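Local coordinates for protein ten1 (PDB 3KF6), which is required for telomere maintenance, pairing with Stn1 in a complex resembling Rpa2-Rpa3 and binding single-stranded telomeric DNA, at residues L24-C29 against V47-T52; Q31-G36 against V54-S59; V69-Q74 against D79-R84. All coordinates share one frame; numbering follows the deposited sequence.

Contact 1. Residues L24-C29 against V47-T52; sequences LRFLGC and VTCDVT
Asp50 OD1, one residue beyond the Cys49 whose sulfur meets the ring of Phe26, is gripped by two groups of Thr52. The backbone N of Thr52 approaches OD1 of Asp50 nearly along its C-O axis at 2.9 Å, giving an Asx turn where strand 45-50 ends. Thr52 OG1 comes to Asp50 OD1 from above the carboxylate plane at 3.1 Å, and the other oxygen, OD2, is taken by Arg73. Between the segments the contact is made by side chains alone, an aromatic ring against a sulfur and a methyl. Strands 23-34 and 45-50 are not neighbours in the sheet; strand 37-42 pairs with both, and the curl of this OB-fold barrel turns Phe26, Val47 and Cys49 toward one another in its interior. With CG between the backbone N and the carbonyl carbon (chi1 54°), the Phe26 ring presents CE2 and CZ to the other strand. Cys49 SG meets the ring edge-on, 4.0 Å from CZ of Phe26 and 5.2 Å from the ring centroid, a sulfur-aromatic contact close to the ring plane. Val47 offers one methyl, CG1, 3.9 Å from CE2 of Phe26, in an oblique approach. Ile68 and Ile12 also pack on Phe26.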
loop_
_atom_site.group_PDB
_atom_site.type_symbol
_atom_site.label_atom_id
_atom_site.label_comp_id
_atom_site.label_asym_id
_atom_site.label_seq_id
_atom_site.Cartn_x
_atom_site.Cartn_y
_atom_site.Cartn_z
ATOM N N LEU B 24 4.149 1.522 10.625
ATOM C CA LEU B 24 2.919 0.756 10.781
ATOM C C LEU B 24 1.734 1.423 10.100
ATOM O O LEU B 24 1.681 2.642 9.994
ATOM C CB LEU B 24 2.574 0.624 12.268
ATOM C CG LEU B 24 3.677 0.196 13.238
ATOM C CD1 LEU B 24 3.190 0.374 14.678
ATOM C CD2 LEU B 24 4.053 -1.252 12.963
ATOM N N ARG B 25 0.790 0.614 9.638
ATOM C CA ARG B 25 -0.430 1.155 9.052
ATOM C C ARG B 25 -1.602 0.514 9.784
ATOM O O ARG B 25 -1.664 -0.711 9.921
ATOM C CB ARG B 25 -0.541 0.865 7.551
ATOM C CG ARG B 25 -1.915 1.282 7.037
ATOM C CD ARG B 25 -2.142 0.994 5.573
ATOM N NE ARG B 25 -3.565 1.088 5.253
ATOM C CZ ARG B 25 -4.053 1.100 4.016
ATOM N NH1 ARG B 25 -3.231 1.030 2.972
ATOM N NH2 ARG B 25 -5.363 1.179 3.823
ATOM N N PHE B 26 -2.527 1.340 10.268
ATOM C CA PHE B 26 -3.684 0.828 10.986
ATOM C C PHE B 26 -4.872 1.775 10.908
ATOM O O PHE B 26 -4.728 2.953 10.566
ATOM C CB PHE B 26 -3.331 0.568 12.459
ATOM C CG PHE B 26 -2.743 1.754 13.164
ATOM C CD1 PHE B 26 -1.376 1.990 13.133
ATOM C CD2 PHE B 26 -3.562 2.646 13.851
ATOM C CE1 PHE B 26 -0.826 3.101 13.779
ATOM C CE2 PHE B 26 -3.023 3.761 14.495
ATOM C CZ PHE B 26 -1.655 3.987 14.458
ATOM N N LEU B 27 -6.043 1.238 11.228
ATOM C CA LEU B 27 -7.287 1.993 11.215
ATOM C C LEU B 27 -7.718 2.210 12.661
ATOM O O LEU B 27 -7.606 1.308 13.492
ATOM C CB LEU B 27 -8.348 1.197 10.448
ATOM C CG LEU B 27 -9.773 1.739 10.378
ATOM C CD1 LEU B 27 -9.795 3.057 9.627
ATOM C CD2 LEU B 27 -10.661 0.713 9.683
ATOM N N GLY B 28 -8.209 3.405 12.965
ATOM C CA GLY B 28 -8.632 3.689 14.323
ATOM C C GLY B 28 -9.786 4.666 14.379
ATOM O O GLY B 28 -10.012 5.435 13.439
ATOM N N CYS B 29 -10.512 4.633 15.493
ATOM C CA CYS B 29 -11.665 5.499 15.702
ATOM C C CYS B 29 -11.294 6.653 16.636
ATOM O O CYS B 29 -10.749 6.433 17.721
ATOM C CB CYS B 29 -12.802 4.672 16.299
ATOM S SG CYS B 29 -14.341 5.561 16.461
ATOM N N VAL B 47 -4.418 3.797 21.142
ATOM C CA VAL B 47 -3.066 4.239 20.850
ATOM C C VAL B 47 -3.044 5.754 20.779
ATOM O O VAL B 47 -4.009 6.383 20.335
ATOM C CB VAL B 47 -2.546 3.656 19.506
ATOM C CG1 VAL B 47 -3.430 4.102 18.366
ATOM C CG2 VAL B 47 -1.110 4.096 19.262
ATOM N N THR B 48 -1.948 6.336 21.245
ATOM C CA THR B 48 -1.775 7.776 21.220
ATOM C C THR B 48 -0.973 8.120 19.971
ATOM O O THR B 48 0.136 7.620 19.775
ATOM C CB THR B 48 -1.030 8.259 22.479
ATOM O OG1 THR B 48 -1.895 8.132 23.613
ATOM C CG2 THR B 48 -0.593 9.709 22.325
ATOM N N CYS B 49 -1.548 8.965 19.125
ATOM C CA CYS B 49 -0.904 9.361 17.883
ATOM C C CYS B 49 -0.508 10.830 17.883
ATOM O O CYS B 49 -1.341 11.706 18.106
ATOM C CB CYS B 49 -1.836 9.088 16.702
ATOM S SG CYS B 49 -2.305 7.343 16.518
ATOM N N ASP B 50 0.770 11.086 17.629
ATOM C CA ASP B 50 1.292 12.446 17.583
ATOM C C ASP B 50 1.101 12.983 16.170
ATOM O O ASP B 50 1.733 12.509 15.230
ATOM C CB ASP B 50 2.781 12.447 17.933
ATOM C CG ASP B 50 3.379 13.846 17.958
ATOM O OD1 ASP B 50 3.020 14.671 17.091
ATOM O OD2 ASP B 50 4.222 14.112 18.839
ATOM N N VAL B 51 0.229 13.975 16.021
ATOM C CA VAL B 51 -0.045 14.554 14.710
ATOM C C VAL B 51 0.394 16.009 14.628
ATOM O O VAL B 51 -0.030 16.741 13.733
ATOM C CB VAL B 51 -1.551 14.478 14.372
ATOM C CG1 VAL B 51 -1.978 13.024 14.220
ATOM C CG2 VAL B 51 -2.365 15.159 15.473
ATOM N N THR B 52 1.252 16.414 15.558
ATOM C CA THR B 52 1.755 17.782 15.611
ATOM C C THR B 52 2.337 18.284 14.289
ATOM O O THR B 52 2.116 19.433 13.913
ATOM C CB THR B 52 2.833 17.929 16.705
ATOM O OG1 THR B 52 2.287 17.541 17.971
ATOM C CG2 THR B 52 3.313 19.372 16.793
#

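Contact 2. Residues Q31-G36 against V54-S59; sequences QSYKNG and VLPDVS
Tyr33 reaches the 54-59 segment with the end of its side chain, where the hydroxyl oxygen meets two aliphatic carbons. Tyr33 OH lies 3.8 Å from CD of Pro56 and equally 3.8 Å from CG of Leu55, so the hydroxyl touches the leucine branch and the proline ring alike. The directions differ: the tyrosine and proline side chains come from opposite directions, whereas leucine crosses the tyrosine at about a right angle. Both approaches are of van der Waals type, and the backbones stay well separated, with the closest pair of CA atoms, Tyr33 CA and Ser59 CA, 10.1 Å apart. This reach is possible because Tyr33 is extended, with CG anti to the backbone N (chi1 177°). Leu55 turns its branch inward, although its CB does not itself point at the tyrosine.

A second layer sets these groups in place. The Tyr33 ring packs on Leu38 and on Val51, CE1 of the ring lying against CG2 of the valine. In the OB fold, strands 23-34 and 37-42 form a hairpin, and Asn35 and Gly36, both with positive phi, have the backbone angles of a type I' turn at its tip. Gly36 O probably accepts a hydrogen bond from Val51 N, tying that turn to the chain leaving strand 45-50. On the other segment, which contains no regular helix or strand, the Pro56 ring rests on the CD1 methyl of Ile83, and Val54 packs through CG1 on CG1 of Val80. Pro56 and the residues after it, through Ser59, touch a crystal neighbour, which may influence the conformation of this surface loop.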
loop_
_atom_site.group_PDB
_atom_site.type_symbol
_atom_site.label_atom_id
_atom_site.label_comp_id
_atom_site.label_asym_id
_atom_site.label_seq_id
_atom_site.Cartn_x
_atom_site.Cartn_y
_atom_site.Cartn_z
ATOM N N GLN B 31 -11.170 9.124 19.441
ATOM C CA GLN B 31 -11.726 9.218 20.786
ATOM C C GLN B 31 -11.553 10.647 21.290
ATOM O O GLN B 31 -12.427 11.185 21.978
ATOM C CB GLN B 31 -11.017 8.244 21.731
ATOM C CG GLN B 31 -11.569 8.255 23.156
ATOM C CD GLN B 31 -13.069 8.026 23.199
ATOM O OE1 GLN B 31 -13.584 7.081 22.598
ATOM N NE2 GLN B 31 -13.778 8.889 23.920
ATOM N N SER B 32 -10.422 11.255 20.944
ATOM C CA SER B 32 -10.127 12.625 21.352
ATOM C C SER B 32 -8.967 13.206 20.547
ATOM O O SER B 32 -8.150 12.472 19.991
ATOM C CB SER B 32 -9.796 12.673 22.845
ATOM O OG SER B 32 -8.638 11.912 23.134
ATOM N N TYR B 33 -8.898 14.532 20.496
ATOM C CA TYR B 33 -7.855 15.224 19.749
ATOM C C TYR B 33 -7.486 16.512 20.481
ATOM O O TYR B 33 -8.159 17.534 20.331
ATOM C CB TYR B 33 -8.375 15.517 18.337
ATOM C CG TYR B 33 -7.446 16.294 17.430
ATOM C CD1 TYR B 33 -6.099 15.953 17.311
ATOM C CD2 TYR B 33 -7.932 17.339 16.641
ATOM C CE1 TYR B 33 -5.260 16.632 16.427
ATOM C CE2 TYR B 33 -7.103 18.021 15.753
ATOM C CZ TYR B 33 -5.769 17.662 15.651
ATOM O OH TYR B 33 -4.945 18.329 14.770
ATOM N N LYS B 34 -6.418 16.456 21.276
ATOM C CA LYS B 34 -5.976 17.617 22.048
ATOM C C LYS B 34 -4.457 17.698 22.205
ATOM O O LYS B 34 -3.773 16.678 22.255
ATOM C CB LYS B 34 -6.602 17.580 23.444
ATOM C CG LYS B 34 -6.076 16.436 24.306
ATOM C CD LYS B 34 -6.634 16.474 25.721
ATOM C CE LYS B 34 -6.023 15.369 26.575
ATOM N NZ LYS B 34 -6.518 15.398 27.980
ATOM N N ASN B 35 -3.944 18.923 22.297
ATOM C CA ASN B 35 -2.515 19.162 22.481
ATOM C C ASN B 35 -1.612 18.391 21.525
ATOM O O ASN B 35 -0.594 17.835 21.942
ATOM C CB ASN B 35 -2.117 18.835 23.923
ATOM C CG ASN B 35 -2.645 19.851 24.918
ATOM O OD1 ASN B 35 -2.698 19.592 26.124
ATOM N ND2 ASN B 35 -3.025 21.024 24.420
ATOM N N GLY B 36 -1.983 18.366 20.250
ATOM C CA GLY B 36 -1.185 17.668 19.260
ATOM C C GLY B 36 -1.241 16.159 19.387
ATOM O O GLY B 36 -0.510 15.446 18.701
ATOM N N VAL B 54 1.682 16.897 11.297
ATOM C CA VAL B 54 0.751 16.650 10.201
ATOM C C VAL B 54 -0.682 17.060 10.548
ATOM O O VAL B 54 -1.618 16.268 10.437
ATOM C CB VAL B 54 0.796 15.156 9.783
ATOM C CG1 VAL B 54 0.355 14.275 10.942
ATOM C CG2 VAL B 54 -0.070 14.925 8.551
ATOM N N LEU B 55 -0.848 18.313 10.961
ATOM C CA LEU B 55 -2.167 18.827 11.315
ATOM C C LEU B 55 -3.099 18.896 10.108
ATOM O O LEU B 55 -2.817 19.590 9.133
ATOM C CB LEU B 55 -2.047 20.218 11.945
ATOM C CG LEU B 55 -1.946 20.299 13.472
ATOM C CD1 LEU B 55 -0.816 19.429 13.976
ATOM C CD2 LEU B 55 -1.729 21.746 13.885
ATOM N N PRO B 56 -4.223 18.165 10.161
ATOM C CA PRO B 56 -5.196 18.152 9.064
ATOM C C PRO B 56 -5.766 19.544 8.812
ATOM O O PRO B 56 -5.935 20.331 9.744
ATOM C CB PRO B 56 -6.259 17.175 9.562
ATOM C CG PRO B 56 -5.469 16.228 10.410
ATOM C CD PRO B 56 -4.578 17.167 11.185
ATOM N N ASP B 57 -6.064 19.840 7.552
ATOM C CA ASP B 57 -6.612 21.140 7.191
ATOM C C ASP B 57 -8.140 21.135 7.248
ATOM O O ASP B 57 -8.802 22.040 6.734
ATOM C CB ASP B 57 -6.126 21.541 5.794
ATOM C CG ASP B 57 -6.537 20.555 4.727
ATOM O OD1 ASP B 57 -6.239 20.816 3.541
ATOM O OD2 ASP B 57 -7.151 19.522 5.069
ATOM N N VAL B 58 -8.690 20.102 7.877
ATOM C CA VAL B 58 -10.132 19.969 8.048
ATOM C C VAL B 58 -10.374 19.434 9.454
ATOM O O VAL B 58 -9.565 18.672 9.980
ATOM C CB VAL B 58 -10.751 18.994 7.019
ATOM C CG1 VAL B 58 -10.633 19.571 5.616
ATOM C CG2 VAL B 58 -10.062 17.642 7.105
ATOM N N SER B 59 -11.482 19.838 10.062
ATOM C CA SER B 59 -11.809 19.398 11.413
ATOM C C SER B 59 -12.060 17.898 11.488
ATOM O O SER B 59 -12.580 17.295 10.549
ATOM C CB SER B 59 -13.036 20.152 11.929
ATOM O OG SER B 59 -12.766 21.541 12.039
#

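Contact 3. Residues V69-Q74 against D79-R84; sequences VGRKRQ and DVLLIR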
loop_
_atom_site.group_PDB
_atom_site.type_symbol
_atom_site.label_atom_id
_atom_site.label_comp_id
_atom_site.label_asym_id
_atom_site.label_seq_id
_atom_site.Cartn_x
_atom_site.Cartn_y
_atom_site.Cartn_z
ATOM N N VAL B 69 -0.638 5.999 8.890
ATOM C CA VAL B 69 0.651 5.413 8.548
ATOM C C VAL B 69 1.601 6.216 9.422
ATOM O O VAL B 69 1.590 7.446 9.384
ATOM C CB VAL B 69 1.056 5.598 7.076
ATOM C CG1 VAL B 69 2.496 5.084 6.880
ATOM C CG2 VAL B 69 0.114 4.826 6.176
ATOM N N GLY B 70 2.392 5.531 10.237
ATOM C CA GLY B 70 3.321 6.238 11.095
ATOM C C GLY B 70 4.371 5.305 11.648
ATOM O O GLY B 70 4.410 4.131 11.289
ATOM N N ARG B 71 5.228 5.828 12.518
ATOM C CA ARG B 71 6.279 5.021 13.129
ATOM C C ARG B 71 6.065 4.907 14.627
ATOM O O ARG B 71 5.724 5.888 15.293
ATOM C CB ARG B 71 7.656 5.640 12.877
ATOM C CG ARG B 71 8.118 5.601 11.444
ATOM C CD ARG B 71 9.582 6.028 11.335
ATOM N NE ARG B 71 9.994 6.085 9.940
ATOM C CZ ARG B 71 10.172 5.016 9.171
ATOM N NH1 ARG B 71 9.985 3.798 9.664
ATOM N NH2 ARG B 71 10.507 5.170 7.898
ATOM N N LYS B 72 6.266 3.707 15.158
ATOM C CA LYS B 72 6.109 3.482 16.586
ATOM C C LYS B 72 7.245 4.183 17.327
ATOM O O LYS B 72 8.418 3.959 17.024
ATOM C CB LYS B 72 6.131 1.979 16.887
ATOM C CG LYS B 72 5.981 1.618 18.359
ATOM C CD LYS B 72 5.706 0.126 18.511
ATOM C CE LYS B 72 5.474 -0.279 19.960
ATOM N NZ LYS B 72 6.740 -0.319 20.735
ATOM N N ARG B 73 6.888 5.035 18.284
ATOM C CA ARG B 73 7.871 5.770 19.080
ATOM C C ARG B 73 8.275 4.912 20.276
ATOM O O ARG B 73 9.457 4.774 20.595
ATOM C CB ARG B 73 7.268 7.091 19.566
ATOM C CG ARG B 73 8.185 7.902 20.465
ATOM C CD ARG B 73 7.432 9.030 21.157
ATOM N NE ARG B 73 6.900 10.016 20.222
ATOM C CZ ARG B 73 6.224 11.100 20.590
ATOM N NH1 ARG B 73 5.997 11.335 21.877
ATOM N NH2 ARG B 73 5.778 11.952 19.677
ATOM N N GLN B 74 7.268 4.347 20.929
ATOM C CA GLN B 74 7.430 3.464 22.078
ATOM C C GLN B 74 6.048 2.859 22.300
ATOM O O GLN B 74 5.096 3.230 21.609
ATOM C CB GLN B 74 7.895 4.244 23.317
ATOM C CG GLN B 74 6.990 5.388 23.722
ATOM C CD GLN B 74 7.464 6.101 24.971
ATOM O OE1 GLN B 74 7.427 5.546 26.068
ATOM N NE2 GLN B 74 7.916 7.341 24.809
ATOM N N ASP B 79 4.139 8.078 15.938
ATOM C CA ASP B 79 4.403 9.357 15.287
ATOM C C ASP B 79 3.782 9.262 13.896
ATOM O O ASP B 79 4.248 8.501 13.049
ATOM C CB ASP B 79 5.910 9.608 15.172
ATOM C CG ASP B 79 6.510 10.152 16.452
ATOM O OD1 ASP B 79 6.060 11.228 16.905
ATOM O OD2 ASP B 79 7.428 9.512 17.005
ATOM N N VAL B 80 2.729 10.039 13.663
ATOM C CA VAL B 80 2.026 9.999 12.385
ATOM C C VAL B 80 2.741 10.630 11.199
ATOM O O VAL B 80 3.307 11.721 11.301
ATOM C CB VAL B 80 0.630 10.650 12.507
ATOM C CG1 VAL B 80 -0.101 10.566 11.176
ATOM C CG2 VAL B 80 -0.169 9.953 13.601
ATOM N N LEU B 81 2.691 9.932 10.064
ATOM C CA LEU B 81 3.307 10.393 8.824
ATOM C C LEU B 81 2.233 10.703 7.782
ATOM O O LEU B 81 2.368 11.637 6.991
ATOM C CB LEU B 81 4.251 9.318 8.269
ATOM C CG LEU B 81 5.412 8.894 9.173
ATOM C CD1 LEU B 81 6.159 7.737 8.534
ATOM C CD2 LEU B 81 6.338 10.069 9.409
ATOM N N LEU B 82 1.170 9.905 7.776
ATOM C CA LEU B 82 0.072 10.100 6.837
ATOM C C LEU B 82 -1.270 9.824 7.497
ATOM O O LEU B 82 -1.397 8.895 8.292
ATOM C CB LEU B 82 0.211 9.162 5.637
ATOM C CG LEU B 82 1.412 9.302 4.700
ATOM C CD1 LEU B 82 1.406 8.143 3.719
ATOM C CD2 LEU B 82 1.345 10.630 3.963
ATOM N N ILE B 83 -2.273 10.632 7.155
ATOM C CA ILE B 83 -3.616 10.459 7.693
ATOM C C ILE B 83 -4.625 10.569 6.552
ATOM O O ILE B 83 -4.513 11.448 5.695
ATOM C CB ILE B 83 -3.983 11.554 8.721
ATOM C CG1 ILE B 83 -2.910 11.665 9.797
ATOM C CG2 ILE B 83 -5.331 11.231 9.362
ATOM C CD1 ILE B 83 -3.152 12.823 10.754
ATOM N N ARG B 84 -5.608 9.679 6.541
ATOM C CA ARG B 84 -6.651 9.709 5.519
ATOM C C ARG B 84 -7.949 9.229 6.148
ATOM O O ARG B 84 -7.942 8.332 6.983
ATOM C CB ARG B 84 -6.304 8.796 4.339
ATOM C CG ARG B 84 -5.321 9.373 3.324
ATOM C CD ARG B 84 -5.947 10.512 2.512
ATOM N NE ARG B 84 -5.100 10.930 1.397
ATOM C CZ ARG B 84 -3.904 11.493 1.533
ATOM N NH1 ARG B 84 -3.402 11.713 2.741
ATOM N NH2 ARG B 84 -3.208 11.839 0.458
#
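Val69 and Leu82, and likewise Arg71 and Asp79, are joined by backbone hydrogen bonds that run along the antiparallel hairpin of strands 65-74 and 77-85. Arg71 and Asp79 bond in both directions: Asp79 N to Arg71 O at 2.8 Å, and Arg71 N to Asp79 O at 2.9 Å. Val69 N reaches Leu82 O at 3.1 Å, but Val69 O is shared, taking Leu81 N at 2.8 Å and Leu82 N at 3.0 Å. This double acceptance marks a classic beta bulge, with Leu81 and Leu82 both opposite Val69. Just before the chain turns a corner at Leu81, Val80 bonds through its backbone to Asp50 of strand 45-50, the parallel pairing that closes the OB barrel. Gly70, lacking a side chain, lets its CA come within 3.1 Å of Asp79 O.

The charged contact lies near the hairpin end. Arg73 meets Asp79 side-on with two nitrogens: NH2 of Arg73 bonds OD1 of Asp79 at 2.9 Å, and NE makes the longer, though almost straight (179°), bond to OD2. Both oxygens are met on the syn side but from out of the carboxylate plane, in keeping with the 36° between the guanidinium and carboxylate planes. Arg73 NH2 also bridges to Asp50, so one cation probably offsets two carboxylates. Replacing Asp79 by a leucine removes both acceptors and is likely to leave Arg73 NE without this mate and the guanidinium freer to turn.

Among apolar contacts, Val69 CB faces CB of Leu82 at 3.9 Å, and both residues pack on Tyr55 of the Stn1 chain. Leu81 CD1 touches the CG of Arg71 obliquely, while the charged end of Arg71 pairs with Asp5.

Overall arrangement
Contact 1 is the core contact, with its centre about 3 Å from the centre of the chain, whereas the centre of contact 2 lies about 14 Å out, on the surface, and contact 3 is partly buried. Contacts 1 and 2 both use strand 23-34, at different points along it, and each sets it against a part of the chain with which it forms no sheet pairing; contact 3 joins true sheet neighbours. The chemistry follows: sulfur and methyl against an aromatic ring inside the barrel, a phenol end on aliphatic carbons outside, and backbone bonds with a salt bridge in the hairpin. Val80 of contact 3 packs on Cys49 and Val51 of contact 1 and on Val54 of contact 2.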